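Local coordinates for carbohydrate kinase, FGGY (Novosphingobium aromaticivorans, PDB 3H6E), which probably transfers a phosphate group to a carbohydrate, acting as a sugar kinase of the FGGY family, at residues A252-T257 and R390-G395; W260-R265 and S295-G300; F346-H351 and D379-L384; A370-A375 and A400-R405. One frame throughout, in Å; residues are numbered along the deposited sequence.

Contact 1: residues A252-T257 and R390-G395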
loop_
_atom_site.group_PDB
_atom_site.type_symbol
_atom_site.label_atom_id
_atom_site.label_comp_id
_atom_site.label_asym_id
_atom_site.label_seq_id
_atom_site.Cartn_x
_atom_site.Cartn_y
_atom_site.Cartn_z
ATOM N N ALA A 252 -10.322 8.944 9.916
ATOM C CA ALA A 252 -10.617 7.580 9.495
ATOM C C ALA A 252 -9.349 6.783 9.278
ATOM O O ALA A 252 -8.285 7.349 9.046
ATOM C CB ALA A 252 -11.447 7.585 8.226
ATOM N N THR A 253 -9.471 5.464 9.355
ATOM C CA THR A 253 -8.357 4.565 9.114
ATOM C C THR A 253 -8.782 3.466 8.146
ATOM O O THR A 253 -9.823 2.840 8.331
ATOM C CB THR A 253 -7.885 3.902 10.420
ATOM O OG1 THR A 253 -7.272 4.884 11.267
ATOM C CG2 THR A 253 -6.888 2.789 10.127
ATOM N N VAL A 254 -7.982 3.240 7.110
ATOM C CA VAL A 254 -8.214 2.113 6.222
ATOM C C VAL A 254 -7.311 0.950 6.614
ATOM O O VAL A 254 -6.093 1.103 6.725
ATOM C CB VAL A 254 -7.992 2.475 4.742
ATOM C CG1 VAL A 254 -8.186 1.244 3.866
ATOM C CG2 VAL A 254 -8.931 3.596 4.311
ATOM N N LEU A 255 -7.915 -0.208 6.846
ATOM C CA LEU A 255 -7.157 -1.389 7.214
ATOM C C LEU A 255 -7.202 -2.394 6.079
ATOM O O LEU A 255 -8.215 -3.064 5.877
ATOM C CB LEU A 255 -7.722 -2.029 8.480
ATOM C CG LEU A 255 -7.012 -3.320 8.900
ATOM C CD1 LEU A 255 -5.732 -2.996 9.642
ATOM C CD2 LEU A 255 -7.915 -4.188 9.756
ATOM N N SER A 256 -6.107 -2.496 5.334
ATOM C CA SER A 256 -6.040 -3.459 4.245
ATOM C C SER A 256 -5.546 -4.810 4.760
ATOM O O SER A 256 -4.725 -4.883 5.673
ATOM C CB SER A 256 -5.163 -2.951 3.101
ATOM O OG SER A 256 -3.825 -2.790 3.508
ATOM N N THR A 257 -6.065 -5.881 4.174
ATOM C CA THR A 257 -5.731 -7.225 4.615
ATOM C C THR A 257 -5.264 -8.086 3.447
ATOM O O THR A 257 -5.416 -7.709 2.287
ATOM C CB THR A 257 -6.924 -7.896 5.338
ATOM O OG1 THR A 257 -7.977 -8.157 4.402
ATOM C CG2 THR A 257 -7.445 -7.000 6.448
ATOM N N ARG A 390 -13.572 5.851 12.577
ATOM C CA ARG A 390 -14.022 5.099 11.417
ATOM C C ARG A 390 -12.919 4.191 10.906
ATOM O O ARG A 390 -11.804 4.642 10.653
ATOM C CB ARG A 390 -14.462 6.057 10.311
ATOM C CG ARG A 390 -15.453 7.102 10.777
ATOM C CD ARG A 390 -15.565 8.245 9.792
ATOM N NE ARG A 390 -15.880 9.495 10.475
ATOM C CZ ARG A 390 -17.096 10.020 10.558
ATOM N NH1 ARG A 390 -18.128 9.407 9.990
ATOM N NH2 ARG A 390 -17.276 11.167 11.206
ATOM N N ILE A 391 -13.232 2.909 10.763
ATOM C CA ILE A 391 -12.288 1.959 10.196
ATOM C C ILE A 391 -12.911 1.227 9.017
ATOM O O ILE A 391 -13.978 0.629 9.136
ATOM C CB ILE A 391 -11.808 0.936 11.236
ATOM C CG1 ILE A 391 -11.190 1.655 12.433
ATOM C CG2 ILE A 391 -10.803 -0.017 10.617
ATOM C CD1 ILE A 391 -10.460 0.741 13.384
ATOM N N LEU A 392 -12.239 1.285 7.875
ATOM C CA LEU A 392 -12.696 0.588 6.682
ATOM C C LEU A 392 -11.800 -0.610 6.411
ATOM O O LEU A 392 -10.613 -0.454 6.122
ATOM C CB LEU A 392 -12.693 1.538 5.486
ATOM C CG LEU A 392 -12.849 0.919 4.096
ATOM C CD1 LEU A 392 -14.074 0.012 4.034
ATOM C CD2 LEU A 392 -12.919 2.022 3.045
ATOM N N VAL A 393 -12.367 -1.807 6.526
ATOM C CA VAL A 393 -11.635 -3.032 6.222
ATOM C C VAL A 393 -11.736 -3.340 4.732
ATOM O O VAL A 393 -12.820 -3.281 4.151
ATOM C CB VAL A 393 -12.166 -4.232 7.032
ATOM C CG1 VAL A 393 -11.281 -5.448 6.821
ATOM C CG2 VAL A 393 -12.240 -3.884 8.509
ATOM N N GLU A 394 -10.602 -3.654 4.115
ATOM C CA GLU A 394 -10.564 -4.045 2.708
ATOM C C GLU A 394 -9.706 -5.294 2.554
ATOM O O GLU A 394 -9.164 -5.807 3.535
ATOM C CB GLU A 394 -10.019 -2.911 1.843
ATOM C CG GLU A 394 -10.766 -1.603 2.012
ATOM C CD GLU A 394 -10.367 -0.574 0.979
ATOM O OE1 GLU A 394 -9.280 -0.723 0.384
ATOM O OE2 GLU A 394 -11.139 0.384 0.761
ATOM N N GLY A 395 -9.578 -5.780 1.325
ATOM C CA GLY A 395 -8.854 -7.012 1.071
ATOM C C GLY A 395 -9.741 -8.220 1.298
ATOM O O GLY A 395 -10.919 -8.075 1.623
#

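Contact 2: residues W260-R265 and S295-G300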
loop_
_atom_site.group_PDB
_atom_site.type_symbol
_atom_site.label_atom_id
_atom_site.label_comp_id
_atom_site.label_asym_id
_atom_site.label_seq_id
_atom_site.Cartn_x
_atom_site.Cartn_y
_atom_site.Cartn_z
ATOM N N TRP A 260 -0.222 -9.273 4.231
ATOM C CA TRP A 260 0.006 -8.222 5.208
ATOM C C TRP A 260 -1.304 -7.536 5.591
ATOM O O TRP A 260 -2.097 -7.156 4.728
ATOM C CB TRP A 260 0.975 -7.172 4.657
ATOM C CG TRP A 260 2.414 -7.582 4.676
ATOM C CD1 TRP A 260 3.100 -8.225 3.683
ATOM C CD2 TRP A 260 3.352 -7.366 5.736
ATOM N NE1 TRP A 260 4.405 -8.430 4.065
ATOM C CE2 TRP A 260 4.586 -7.911 5.320
ATOM C CE3 TRP A 260 3.268 -6.769 6.999
ATOM C CZ2 TRP A 260 5.727 -7.872 6.120
ATOM C CZ3 TRP A 260 4.404 -6.735 7.793
ATOM C CH2 TRP A 260 5.615 -7.282 7.351
ATOM N N PHE A 261 -1.524 -7.390 6.892
ATOM C CA PHE A 261 -2.582 -6.532 7.400
ATOM C C PHE A 261 -1.955 -5.172 7.679
ATOM O O PHE A 261 -1.031 -5.066 8.484
ATOM C CB PHE A 261 -3.162 -7.105 8.691
ATOM C CG PHE A 261 -4.077 -8.275 8.485
ATOM C CD1 PHE A 261 -3.814 -9.223 7.510
ATOM C CD2 PHE A 261 -5.191 -8.445 9.294
ATOM C CE1 PHE A 261 -4.654 -10.306 7.331
ATOM C CE2 PHE A 261 -6.033 -9.528 9.124
ATOM C CZ PHE A 261 -5.768 -10.458 8.141
ATOM N N ILE A 262 -2.438 -4.135 7.003
ATOM C CA ILE A 262 -1.849 -2.809 7.140
ATOM C C ILE A 262 -2.876 -1.755 7.518
ATOM O O ILE A 262 -3.860 -1.547 6.810
ATOM C CB ILE A 262 -1.140 -2.363 5.847
ATOM C CG1 ILE A 262 -0.104 -3.404 5.419
ATOM C CG2 ILE A 262 -0.482 -1.002 6.043
ATOM C CD1 ILE A 262 0.592 -3.071 4.120
ATOM N N ALA A 263 -2.637 -1.092 8.643
ATOM C CA ALA A 263 -3.487 0.000 9.087
ATOM C C ALA A 263 -2.891 1.332 8.652
ATOM O O ALA A 263 -1.791 1.695 9.071
ATOM C CB ALA A 263 -3.660 -0.039 10.597
HETATM N N MSE A 264 -3.619 2.055 7.807
HETATM C CA MSE A 264 -3.199 3.378 7.375
HETATM C C MSE A 264 -4.210 4.416 7.835
HETATM O O MSE A 264 -5.348 4.445 7.361
HETATM C CB MSE A 264 -3.049 3.415 5.861
HETATM C CG MSE A 264 -2.096 2.355 5.322
HETATM SE SE MSE A 264 -2.045 2.323 3.374
HETATM C CE MSE A 264 -1.191 4.049 3.063
ATOM N N ARG A 265 -3.794 5.263 8.769
ATOM C CA ARG A 265 -4.696 6.242 9.354
ATOM C C ARG A 265 -4.639 7.593 8.647
ATOM O O ARG A 265 -3.572 8.061 8.257
ATOM C CB ARG A 265 -4.393 6.425 10.842
ATOM C CG ARG A 265 -5.085 7.621 11.461
ATOM C CD ARG A 265 -4.673 7.823 12.902
ATOM N NE ARG A 265 -5.268 9.036 13.448
ATOM C CZ ARG A 265 -4.940 9.583 14.613
ATOM N NH1 ARG A 265 -4.010 9.031 15.373
ATOM N NH2 ARG A 265 -5.544 10.691 15.011
ATOM N N SER A 295 1.085 4.571 10.100
ATOM C CA SER A 295 0.815 3.208 9.666
ATOM C C SER A 295 1.360 2.164 10.634
ATOM O O SER A 295 2.379 2.376 11.281
ATOM C CB SER A 295 1.411 2.974 8.278
ATOM O OG SER A 295 1.109 4.058 7.414
ATOM N N ALA A 296 0.667 1.035 10.720
ATOM C CA ALA A 296 1.135 -0.101 11.505
ATOM C C ALA A 296 0.725 -1.380 10.798
ATOM O O ALA A 296 -0.437 -1.534 10.421
ATOM C CB ALA A 296 0.551 -0.060 12.900
ATOM N N ARG A 297 1.670 -2.292 10.602
ATOM C CA ARG A 297 1.341 -3.574 9.989
ATOM C C ARG A 297 1.741 -4.794 10.813
ATOM O O ARG A 297 2.465 -4.698 11.807
ATOM C CB ARG A 297 1.902 -3.697 8.559
ATOM C CG ARG A 297 2.917 -2.646 8.133
ATOM C CD ARG A 297 4.249 -2.789 8.845
ATOM N NE ARG A 297 5.138 -3.803 8.269
ATOM C CZ ARG A 297 5.886 -3.619 7.181
ATOM N NH1 ARG A 297 5.824 -2.472 6.520
ATOM N NH2 ARG A 297 6.685 -4.585 6.742
ATOM N N PHE A 298 1.226 -5.936 10.379
ATOM C CA PHE A 298 1.648 -7.242 10.860
ATOM C C PHE A 298 1.187 -8.243 9.807
ATOM O O PHE A 298 0.212 -7.995 9.098
ATOM C CB PHE A 298 1.063 -7.559 12.242
ATOM C CG PHE A 298 -0.399 -7.908 12.230
ATOM C CD1 PHE A 298 -1.362 -6.918 12.130
ATOM C CD2 PHE A 298 -0.811 -9.227 12.349
ATOM C CE1 PHE A 298 -2.712 -7.237 12.130
ATOM C CE2 PHE A 298 -2.159 -9.554 12.351
ATOM C CZ PHE A 298 -3.111 -8.553 12.239
HETATM N N MSE A 299 1.898 -9.355 9.682
HETATM C CA MSE A 299 1.621 -10.294 8.604
HETATM C C MSE A 299 0.442 -11.199 8.909
HETATM O O MSE A 299 0.576 -12.422 8.945
HETATM C CB MSE A 299 2.866 -11.110 8.276
HETATM C CG MSE A 299 3.806 -10.382 7.338
HETATM SE SE MSE A 299 5.079 -11.583 6.506
HETATM C CE MSE A 299 6.324 -11.700 7.988
ATOM N N GLY A 300 -0.715 -10.583 9.109
ATOM C CA GLY A 300 -1.923 -11.296 9.474
ATOM C C GLY A 300 -2.212 -12.515 8.628
ATOM O O GLY A 300 -2.316 -13.621 9.151
#

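Contact 3: residues F346-H351 and D379-L384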
loop_
_atom_site.group_PDB
_atom_site.type_symbol
_atom_site.label_atom_id
_atom_site.label_comp_id
_atom_site.label_asym_id
_atom_site.label_seq_id
_atom_site.Cartn_x
_atom_site.Cartn_y
_atom_site.Cartn_z
ATOM N N PHE A 346 8.022 -9.676 13.128
ATOM C CA PHE A 346 7.051 -8.867 12.402
ATOM C C PHE A 346 5.833 -8.535 13.251
ATOM O O PHE A 346 5.402 -9.336 14.085
ATOM C CB PHE A 346 6.612 -9.583 11.123
ATOM C CG PHE A 346 7.738 -9.871 10.176
ATOM C CD1 PHE A 346 8.043 -8.987 9.152
ATOM C CD2 PHE A 346 8.498 -11.019 10.310
ATOM C CE1 PHE A 346 9.081 -9.248 8.278
ATOM C CE2 PHE A 346 9.536 -11.287 9.442
ATOM C CZ PHE A 346 9.828 -10.397 8.422
ATOM N N GLY A 347 5.276 -7.351 13.028
ATOM C CA GLY A 347 4.080 -6.935 13.729
ATOM C C GLY A 347 4.352 -6.276 15.067
ATOM O O GLY A 347 5.499 -5.955 15.395
ATOM N N PRO A 348 3.286 -6.064 15.848
ATOM C CA PRO A 348 3.348 -5.427 17.167
ATOM C C PRO A 348 4.021 -6.316 18.208
ATOM O O PRO A 348 4.548 -5.796 19.188
ATOM C CB PRO A 348 1.873 -5.227 17.530
ATOM C CG PRO A 348 1.131 -5.346 16.241
ATOM C CD PRO A 348 1.901 -6.324 15.429
ATOM N N TYR A 349 4.003 -7.630 17.999
ATOM C CA TYR A 349 4.577 -8.562 18.968
ATOM C C TYR A 349 5.686 -9.408 18.358
ATOM O O TYR A 349 5.584 -10.636 18.343
ATOM C CB TYR A 349 3.495 -9.495 19.515
ATOM C CG TYR A 349 2.266 -8.792 20.038
ATOM C CD1 TYR A 349 2.172 -8.416 21.371
ATOM C CD2 TYR A 349 1.197 -8.509 19.201
ATOM C CE1 TYR A 349 1.047 -7.773 21.852
ATOM C CE2 TYR A 349 0.068 -7.869 19.673
ATOM C CZ TYR A 349 0.001 -7.505 20.998
ATOM O OH TYR A 349 -1.121 -6.876 21.473
ATOM N N PRO A 350 6.757 -8.756 17.880
ATOM C CA PRO A 350 7.796 -9.420 17.086
ATOM C C PRO A 350 8.295 -10.704 17.731
ATOM O O PRO A 350 8.554 -11.673 17.018
ATOM C CB PRO A 350 8.924 -8.388 17.052
ATOM C CG PRO A 350 8.262 -7.091 17.275
ATOM C CD PRO A 350 7.116 -7.364 18.198
ATOM N N HIS A 351 8.423 -10.704 19.058
ATOM C CA HIS A 351 8.986 -11.844 19.781
ATOM C C HIS A 351 7.986 -12.576 20.680
ATOM O O HIS A 351 8.384 -13.315 21.582
ATOM C CB HIS A 351 10.189 -11.404 20.617
ATOM C CG HIS A 351 11.288 -10.783 19.812
ATOM N ND1 HIS A 351 11.739 -9.500 20.033
ATOM C CD2 HIS A 351 12.020 -11.267 18.779
ATOM C CE1 HIS A 351 12.703 -9.221 19.173
ATOM N NE2 HIS A 351 12.895 -10.277 18.404
ATOM N N ASP A 379 -6.163 -4.953 16.633
ATOM C CA ASP A 379 -6.599 -4.031 17.673
ATOM C C ASP A 379 -5.407 -3.317 18.301
ATOM O O ASP A 379 -5.433 -2.106 18.505
ATOM C CB ASP A 379 -7.378 -4.787 18.749
ATOM C CG ASP A 379 -7.758 -3.906 19.917
ATOM O OD1 ASP A 379 -8.750 -3.155 19.795
ATOM O OD2 ASP A 379 -7.063 -3.970 20.955
ATOM N N THR A 380 -4.365 -4.080 18.611
ATOM C CA THR A 380 -3.140 -3.513 19.158
ATOM C C THR A 380 -2.468 -2.585 18.148
ATOM O O THR A 380 -1.958 -1.526 18.511
ATOM C CB THR A 380 -2.152 -4.624 19.576
ATOM O OG1 THR A 380 -2.684 -5.333 20.702
ATOM C CG2 THR A 380 -0.795 -4.042 19.948
ATOM N N ALA A 381 -2.478 -2.987 16.879
ATOM C CA ALA A 381 -1.831 -2.212 15.824
ATOM C C ALA A 381 -2.540 -0.887 15.556
ATOM O O ALA A 381 -1.896 0.146 15.378
ATOM C CB ALA A 381 -1.732 -3.029 14.555
ATOM N N LEU A 382 -3.868 -0.925 15.530
ATOM C CA LEU A 382 -4.666 0.276 15.337
ATOM C C LEU A 382 -4.433 1.280 16.458
ATOM O O LEU A 382 -4.440 2.487 16.232
ATOM C CB LEU A 382 -6.154 -0.079 15.255
ATOM C CG LEU A 382 -6.634 -0.700 13.938
ATOM C CD1 LEU A 382 -7.790 -1.668 14.164
ATOM C CD2 LEU A 382 -6.999 0.386 12.923
ATOM N N ASP A 383 -4.223 0.774 17.668
ATOM C CA ASP A 383 -3.991 1.629 18.831
ATOM C C ASP A 383 -2.608 2.275 18.846
ATOM O O ASP A 383 -2.456 3.396 19.323
ATOM C CB ASP A 383 -4.229 0.856 20.130
ATOM C CG ASP A 383 -5.700 0.651 20.416
ATOM O OD1 ASP A 383 -6.519 1.377 19.811
ATOM O OD2 ASP A 383 -6.037 -0.226 21.240
ATOM N N LEU A 384 -1.605 1.567 18.335
ATOM C CA LEU A 384 -0.253 2.123 18.223
ATOM C C LEU A 384 -0.212 3.446 17.462
ATOM O O LEU A 384 0.665 4.269 17.700
ATOM C CB LEU A 384 0.691 1.122 17.552
ATOM C CG LEU A 384 1.657 0.322 18.430
ATOM C CD1 LEU A 384 1.065 0.028 19.799
ATOM C CD2 LEU A 384 2.084 -0.961 17.726
#

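Contact 4: residues A370-A375 and A400-R405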
loop_
_atom_site.group_PDB
_atom_site.type_symbol
_atom_site.label_atom_id
_atom_site.label_comp_id
_atom_site.label_asym_id
_atom_site.label_seq_id
_atom_site.Cartn_x
_atom_site.Cartn_y
_atom_site.Cartn_z
ATOM N N ALA A 370 -8.866 -18.372 14.836
ATOM C CA ALA A 370 -7.804 -17.712 14.088
ATOM C C ALA A 370 -8.226 -16.286 13.738
ATOM O O ALA A 370 -7.420 -15.360 13.788
ATOM C CB ALA A 370 -7.467 -18.502 12.825
ATOM N N CYS A 371 -9.498 -16.124 13.390
ATOM C CA CYS A 371 -10.049 -14.815 13.060
ATOM C C CYS A 371 -10.071 -13.885 14.267
ATOM O O CYS A 371 -10.053 -12.664 14.115
ATOM C CB CYS A 371 -11.462 -14.960 12.504
ATOM S SG CYS A 371 -11.565 -15.836 10.944
ATOM N N LEU A 372 -10.114 -14.464 15.462
ATOM C CA LEU A 372 -10.137 -13.671 16.688
ATOM C C LEU A 372 -8.753 -13.137 17.011
ATOM O O LEU A 372 -8.600 -11.980 17.400
ATOM C CB LEU A 372 -10.658 -14.495 17.871
ATOM C CG LEU A 372 -12.123 -14.941 17.832
ATOM C CD1 LEU A 372 -12.578 -15.391 19.219
ATOM C CD2 LEU A 372 -13.019 -13.831 17.305
ATOM N N TYR A 373 -7.750 -13.993 16.847
ATOM C CA TYR A 373 -6.362 -13.636 17.115
ATOM C C TYR A 373 -5.907 -12.475 16.229
ATOM O O TYR A 373 -5.106 -11.636 16.649
ATOM C CB TYR A 373 -5.456 -14.857 16.911
ATOM C CG TYR A 373 -3.990 -14.524 16.730
ATOM C CD1 TYR A 373 -3.156 -14.349 17.826
ATOM C CD2 TYR A 373 -3.443 -14.386 15.462
ATOM C CE1 TYR A 373 -1.817 -14.042 17.660
ATOM C CE2 TYR A 373 -2.109 -14.080 15.288
ATOM C CZ TYR A 373 -1.301 -13.912 16.388
ATOM O OH TYR A 373 0.028 -13.605 16.222
ATOM N N ALA A 374 -6.422 -12.433 15.004
ATOM C CA ALA A 374 -6.050 -11.390 14.056
ATOM C C ALA A 374 -6.761 -10.085 14.396
ATOM O O ALA A 374 -6.259 -8.999 14.109
ATOM C CB ALA A 374 -6.363 -11.827 12.627
ATOM N N ALA A 375 -7.932 -10.201 15.013
ATOM C CA ALA A 375 -8.684 -9.031 15.446
ATOM C C ALA A 375 -7.961 -8.359 16.604
ATOM O O ALA A 375 -7.863 -7.133 16.665
ATOM C CB ALA A 375 -10.089 -9.426 15.857
ATOM N N ALA A 400 -14.363 -12.026 5.916
ATOM C CA ALA A 400 -14.152 -12.855 7.103
ATOM C C ALA A 400 -15.012 -12.389 8.280
ATOM O O ALA A 400 -14.545 -11.657 9.154
ATOM C CB ALA A 400 -12.684 -12.873 7.487
ATOM N N ASP A 401 -16.269 -12.831 8.291
ATOM C CA ASP A 401 -17.252 -12.412 9.293
ATOM C C ASP A 401 -16.751 -12.427 10.737
ATOM O O ASP A 401 -17.030 -11.509 11.503
ATOM C CB ASP A 401 -18.533 -13.246 9.175
ATOM C CG ASP A 401 -19.593 -12.563 8.333
ATOM O OD1 ASP A 401 -20.034 -11.462 8.724
ATOM O OD2 ASP A 401 -19.992 -13.126 7.291
ATOM N N VAL A 402 -16.029 -13.471 11.116
ATOM C CA VAL A 402 -15.539 -13.573 12.483
ATOM C C VAL A 402 -14.527 -12.469 12.774
ATOM O O VAL A 402 -14.512 -11.903 13.869
ATOM C CB VAL A 402 -14.899 -14.943 12.761
ATOM C CG1 VAL A 402 -14.486 -15.045 14.216
ATOM C CG2 VAL A 402 -15.871 -16.067 12.389
ATOM N N PHE A 403 -13.690 -12.160 11.789
ATOM C CA PHE A 403 -12.674 -11.123 11.951
ATOM C C PHE A 403 -13.284 -9.732 12.108
ATOM O O PHE A 403 -13.079 -9.072 13.127
ATOM C CB PHE A 403 -11.688 -11.131 10.778
ATOM C CG PHE A 403 -10.753 -9.957 10.769
ATOM C CD1 PHE A 403 -9.777 -9.824 11.742
ATOM C CD2 PHE A 403 -10.851 -8.980 9.788
ATOM C CE1 PHE A 403 -8.916 -8.737 11.739
ATOM C CE2 PHE A 403 -9.991 -7.893 9.779
ATOM C CZ PHE A 403 -9.024 -7.773 10.757
ATOM N N VAL A 404 -14.039 -9.300 11.114
ATOM C CA VAL A 404 -14.620 -7.963 11.077
ATOM C C VAL A 404 -15.536 -7.728 12.274
ATOM O O VAL A 404 -15.460 -6.655 12.912
ATOM C CB VAL A 404 -15.416 -7.730 9.781
ATOM C CG1 VAL A 404 -16.113 -6.378 9.820
ATOM C CG2 VAL A 404 -14.502 -7.831 8.569
ATOM N N ARG A 405 -16.420 -8.660 12.574
ATOM C CA ARG A 405 -17.363 -8.504 13.681
ATOM C C ARG A 405 -16.668 -8.510 15.044
ATOM O O ARG A 405 -17.106 -7.833 15.974
ATOM C CB ARG A 405 -18.457 -9.573 13.625
ATOM C CG ARG A 405 -19.330 -9.484 12.383
ATOM C CD ARG A 405 -20.514 -10.429 12.456
ATOM N NE ARG A 405 -21.528 -9.953 13.390
ATOM C CZ ARG A 405 -22.674 -10.581 13.630
ATOM N NH1 ARG A 405 -22.951 -11.717 13.003
ATOM N NH2 ARG A 405 -23.543 -10.074 14.495
#

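Contact 1: residues A252-T257 and R390-G395
Strands 252-256 and 390-394 run parallel as direct neighbours in a twisted sheet, with axes 4.6 Å apart at closest approach and an angle of 20° between them. Four backbone bonds join them. Thr253 N gives to Arg390 O (2.8 Å), Leu392 N to Thr253 O, Leu255 N to Leu392 O, and Glu394 N to Leu255 O (3.0 Å). Past the last of these, Glu394 O accepts the hydroxyl of Thr257: OG1 lies 2.8 Å from it, in the carbonyl plane and on a lone pair, and is also bonded to Phe397 N. Thr257 chi1 (68°) sets OG1 between its own N and carbonyl carbon, and the backbone N of Thr257 adds only a weak bond to Glu394 O. On one face of the sheet Leu255 CB meets Ile391 CG2 at 4.3 Å. On the other, Val254 CG1 touches the carboxylate carbon CD of Glu394 (4.0 Å). Beyond the strand, Thr257 CG2 lies near Val393 CG1. Thr253 OG1 is hydrogen-bonded to Ser387 OG. The pair belongs to the core sheet of an actin-like ATPase fold. Helix 233-241 covers Val254 and Leu392. Leu382 of helix 363-384 packs on Thr253 and Ile391. Strand 261-266 flanks 252-256, and strand 415-419 flanks 390-394.

Contact 2: residues W260-R265 and S295-G300
Trp260 meets Arg297 and Met299 on opposite faces of its indole. Over one face, CG of selenomethionine Met299 sits above the centre of the six-membered ring. Its selenium lies obliquely, 4.3 Å from the centroid of that ring, in a Met-aromatic contact. The other face carries an off-centre cation-pi contact from Arg297, with CZ 4.0 Å from the same centroid. The guanidinium does not lie flat on the indole: the two planes are 74° apart. Bends at chi2 and chi3 fold the Arg297 chain back over Trp260. Arg297 NE also forms a salt bridge with Asp281. Phe261 is the other large contributor. Gly300 CA lies over one face of its ring, offset toward the rim, while CB of Phe261 touches CE1 of Phe298 at 3.5 Å. The two phenyl planes are 54° apart. Between the face of Ile262 and Arg297 and the face of Phe261 and Phe298, the backbones are joined from Phe261 N to Phe298 O (2.9 Å) and back, and likewise between Ala263 and Ala296. Ile262 with Arg297 is a non-hydrogen-bonded pair. This is antiparallel pairing of strands 261-266 and 292-298, in an antiparallel part of a mixed sheet in an actin-like ATPase domain.

Contact 3: residues F346-H351 and D379-L384
Tyr349 meets Thr380 at the edge of its ring, where OG1 of Thr380 lies near the ring plane beside the phenol oxygen. The two side chains approach from opposite directions. Tyr349 OH and Thr380 OG1 are modelled 2.3 Å apart, which is very short for a hydrogen bond; either hydroxyl could donate. At this resolution the exact length carries little weight. Arg280 makes a cation-pi contact with the same ring, and Trp464 and Val468 of helix 457-468 also touch the tyrosine. Thr380 chi1 (-68°) turns OG1 to the phenol and leaves CG2, anti to the backbone N, to meet Pro348. OG1 also has a weak hydrogen bond to Leu376 O, one turn earlier. The contact thus packs an irregular loop, between strands 337-339 and 355-357, against the C-terminal part of the long helix 363-384 in the FGGY C-terminal domain. Pro348 supplies the apolar half. Its CB points toward the helix and meets CG2 of Thr380 at 3.8 Å. Pro348 CG reaches Ala381 CB at 4.1 Å, and CD2 of Leu384 lies 4.3 Å from Pro348 CB. Pro348 also touches Phe298 of strand 292-298.

Contact 4: residues A370-A375 and A400-R405
Two helices of the actin-like C-terminal domain pack side by side here, joined in the chain through strand 390-394. Segment 370-375 belongs to the long helix 363-384, and segment 400-405 covers the start of helix 401-410, with Ala400 at the N-cap position. The short helix axes run 30° apart and approach to 8.0 Å. That is a close spacing, consistent with the small residues on helix 363-384: Cys371 and Ala374 point at the other helix and Ala375 lies beside them. No hydrogen bond crosses between the two segments, and all the touching residues are buried, so the contact is apolar packing. Its first part centres on Val402. CB of Cys371 lies against CB of Val402 at 3.4 Å, and SG takes a looser place near the same valine carbon. The CG1 branch of Val402, anti to its backbone N (chi1 -176°), meets CD2 of Leu372 at 3.6 Å, where the two side chains cross at a slant. Leu324 and Leu325 of helix 321-326 also touch Val402, while Val331 of helix 328-333 touches Leu372. Phe403 makes the second part. Its chi1 of 171° carries the ring from the flank of its helix toward segment 370-375. The ring turns an edge, not a face, to the backbone there: Cys371 O, Ala374 O and Ala375 N all lie near its plane. CD1 of Phe403 is 4.1 Å from CB of Ala374 and equally far from CB of Ala375. Closest along this edge is CE1 of Phe403, which stands 3.6 Å from Ala374 O.

Overall arrangement
From the N-terminal side, strand 252-256 comes first, and its partnership with 390-394 in contact 1 closes a long loop. Within that loop, contact 2 closes the shorter excursion from 260-265 to 295-300, and contact 3 follows in series, joining 346-351 to 379-384. Contact 4 starts at 370-375 and ends at 400-405, so it crosses both contact 1 and contact 3. Contacts 1 and 2 are parts of one sheet, since strands 252-256 and 261-266 are neighbours. Helix 363-384 serves contacts 3 and 4. Leu382 links it to contact 1, while Phe403 reaches from contact 4 to Leu255 and Phe261, tying helices to sheet.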